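Terminal uridylyltransferase 1 (Trypanosoma brucei, PDB 5IDO) adds uridines from UTP to the 3' ends of guide RNAs, ribosomal RNAs and some mRNAs during mitochondrial RNA processing. Local coordinates at residues Leu430-Glu435 / Cys464-Tyr469. Residues are numbered along the deposited sequence; the frame is centred on the assembly and turned at random.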
loop_
_atom_site.group_PDB
_atom_site.type_symbol
_atom_site.label_atom_id
_atom_site.label_comp_id
_atom_site.label_asym_id
_atom_site.label_seq_id
_atom_site.Cartn_x
_atom_site.Cartn_y
_atom_site.Cartn_z
ATOM N N LEU A 430 -23.917 -12.130 -6.312
ATOM C CA LEU A 430 -22.699 -12.800 -5.862
ATOM C C LEU A 430 -23.034 -13.949 -4.913
ATOM O O LEU A 430 -22.141 -14.638 -4.416
ATOM C CB LEU A 430 -21.757 -11.803 -5.171
ATOM C CG LEU A 430 -21.520 -10.477 -5.897
ATOM C CD1 LEU A 430 -20.508 -9.622 -5.140
ATOM C CD2 LEU A 430 -21.056 -10.720 -7.327
ATOM N N GLY A 431 -24.325 -14.151 -4.669
ATOM C CA GLY A 431 -24.773 -15.163 -3.729
ATOM C C GLY A 431 -24.495 -14.739 -2.299
ATOM O O GLY A 431 -24.353 -15.576 -1.408
ATOM N N TRP A 432 -24.414 -13.427 -2.087
ATOM C CA TRP A 432 -24.101 -12.868 -0.775
ATOM C C TRP A 432 -25.364 -12.463 -0.030
ATOM O O TRP A 432 -25.300 -11.777 0.986
ATOM C CB TRP A 432 -23.178 -11.658 -0.913
ATOM C CG TRP A 432 -21.780 -12.000 -1.300
ATOM C CD1 TRP A 432 -21.271 -13.246 -1.512
ATOM C CD2 TRP A 432 -20.705 -11.081 -1.522
ATOM N NE1 TRP A 432 -19.943 -13.161 -1.852
ATOM C CE2 TRP A 432 -19.570 -11.842 -1.864
ATOM C CE3 TRP A 432 -20.591 -9.687 -1.466
ATOM C CZ2 TRP A 432 -18.335 -11.258 -2.149
ATOM C CZ3 TRP A 432 -19.363 -9.108 -1.746
ATOM C CH2 TRP A 432 -18.253 -9.893 -2.086
ATOM N N HIS A 433 -26.508 -12.890 -0.553
ATOM C CA HIS A 433 -27.809 -12.506 -0.012
ATOM C C HIS A 433 -28.193 -13.382 1.169
ATOM O O HIS A 433 -29.189 -13.130 1.849
ATOM C CB HIS A 433 -28.880 -12.592 -1.101
ATOM C CG HIS A 433 -29.078 -13.973 -1.646
ATOM N ND1 HIS A 433 -28.063 -14.691 -2.243
ATOM C CD2 HIS A 433 -30.174 -14.765 -1.687
ATOM C CE1 HIS A 433 -28.526 -15.868 -2.626
ATOM N NE2 HIS A 433 -29.805 -15.939 -2.302
ATOM N N VAL A 434 -27.397 -14.423 1.398
ATOM C CA VAL A 434 -27.584 -15.314 2.537
ATOM C C VAL A 434 -26.247 -15.589 3.229
ATOM O O VAL A 434 -25.197 -15.622 2.582
ATOM C CB VAL A 434 -28.227 -16.657 2.116
ATOM C CG1 VAL A 434 -29.640 -16.435 1.614
ATOM C CG2 VAL A 434 -27.381 -17.348 1.052
ATOM N N GLU A 435 -26.291 -15.778 4.542
ATOM C CA GLU A 435 -25.093 -16.117 5.301
ATOM C C GLU A 435 -25.123 -17.569 5.763
ATOM O O GLU A 435 -26.192 -18.143 5.977
ATOM C CB GLU A 435 -24.939 -15.191 6.509
ATOM C CG GLU A 435 -24.528 -13.769 6.162
ATOM C CD GLU A 435 -24.385 -12.882 7.388
ATOM O OE1 GLU A 435 -24.523 -13.395 8.521
ATOM O OE2 GLU A 435 -24.135 -11.669 7.217
ATOM N N CYS A 464 -21.041 -5.038 2.180
ATOM C CA CYS A 464 -20.395 -5.813 1.126
ATOM C C CYS A 464 -19.573 -4.987 0.144
ATOM O O CYS A 464 -20.082 -4.072 -0.500
ATOM C CB CYS A 464 -21.442 -6.615 0.353
ATOM S SG CYS A 464 -22.202 -7.929 1.322
ATOM N N ILE A 465 -18.294 -5.332 0.044
ATOM C CA ILE A 465 -17.404 -4.784 -0.971
ATOM C C ILE A 465 -16.734 -5.926 -1.717
ATOM O O ILE A 465 -16.030 -6.741 -1.118
ATOM C CB ILE A 465 -16.315 -3.879 -0.371
ATOM C CG1 ILE A 465 -16.928 -2.804 0.525
ATOM C CG2 ILE A 465 -15.485 -3.248 -1.476
ATOM C CD1 ILE A 465 -15.890 -1.973 1.253
ATOM N N GLU A 466 -16.950 -5.990 -3.023
ATOM C CA GLU A 466 -16.369 -7.058 -3.814
ATOM C C GLU A 466 -14.917 -6.762 -4.158
ATOM O O GLU A 466 -14.574 -5.645 -4.557
ATOM C CB GLU A 466 -17.171 -7.285 -5.098
ATOM C CG GLU A 466 -16.603 -8.395 -5.978
ATOM C CD GLU A 466 -17.501 -8.741 -7.149
ATOM O OE1 GLU A 466 -18.396 -7.934 -7.480
ATOM O OE2 GLU A 466 -17.313 -9.824 -7.737
ATOM N N ASP A 467 -14.064 -7.766 -3.994
ATOM C CA ASP A 467 -12.690 -7.658 -4.452
ATOM C C ASP A 467 -12.644 -7.862 -5.959
ATOM O O ASP A 467 -13.174 -8.847 -6.481
ATOM C CB ASP A 467 -11.790 -8.669 -3.749
ATOM C CG ASP A 467 -10.328 -8.318 -3.878
ATOM O OD1 ASP A 467 -9.784 -8.441 -4.995
ATOM O OD2 ASP A 467 -9.726 -7.910 -2.868
ATOM N N PRO A 468 -12.009 -6.920 -6.665
ATOM C CA PRO A 468 -11.970 -6.905 -8.132
ATOM C C PRO A 468 -11.323 -8.142 -8.762
ATOM O O PRO A 468 -11.705 -8.500 -9.874
ATOM C CB PRO A 468 -11.145 -5.648 -8.446
ATOM C CG PRO A 468 -10.396 -5.345 -7.188
ATOM C CD PRO A 468 -11.305 -5.767 -6.081
ATOM N N TYR A 469 -10.379 -8.789 -8.082
ATOM C CA TYR A 469 -9.671 -9.908 -8.707
ATOM C C TYR A 469 -9.736 -11.220 -7.927
ATOM O O TYR A 469 -9.523 -12.293 -8.494
ATOM C CB TYR A 469 -8.212 -9.524 -8.950
ATOM C CG TYR A 469 -8.061 -8.388 -9.934
ATOM C CD1 TYR A 469 -8.493 -8.522 -11.248
ATOM C CD2 TYR A 469 -7.492 -7.181 -9.548
ATOM C CE1 TYR A 469 -8.362 -7.482 -12.151
ATOM C CE2 TYR A 469 -7.353 -6.137 -10.445
ATOM C CZ TYR A 469 -7.789 -6.291 -11.742
ATOM O OH TYR A 469 -7.648 -5.248 -12.628
#
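With CG anti to the carbonyl carbon (chi1 -72°), Trp-432 sends its indole across to the side chain of Cys-464 and the backbone of Ile-465 and Glu-466, while Glu-466, its CG anti to the backbone N (chi1 180°) and its chain extended beyond, runs out to the methyl groups of Leu-430. Trp-432 buries the most surface here (78 Å²). Its CH2 lies 3.8 Å from Glu-466 CA, which sits at the ring edge near the plane, as does the carbonyl oxygen of Ile-465. CE3 is 3.7 Å from Cys-464 SG; the sulfur stands 4.9 Å from the centroid of the six-membered ring and 63° off its normal, an oblique sulfur-aromatic contact. Leu-430 CD1 lies 3.5 Å above one face of the indole, offset toward the rim, and also comes 3.6 Å from Glu-466 OE1, so this methyl is wedged between ring and carboxylate. Between Leu-430 and Trp-432, Gly-431, with positive phi, closes helix 427-430 in a Schellman motif. Residues 465-469 open the proposed nucleotide recognition motif of the Cid1-like poly(A) polymerase region; the indole packs against Ile-465 and Glu-466 of this motif, and the side chain of Ile-465 is about 10 Å from the bound UTP. The polar ends are satisfied from outside the two segments: Trp-432 NE1 bonds Asn-472 OD1, later in the same motif, and Glu-466 OE1 takes both a hydrogen bond with Ser-418 OG and a salt bridge to Arg-421. Beyond Glu-466, Asp-467 OD1 accepts a nearly straight bond from Tyr-469 N through its anti lone pair at 3.2 Å, an Asx turn, and also accepts from Glu-470 N.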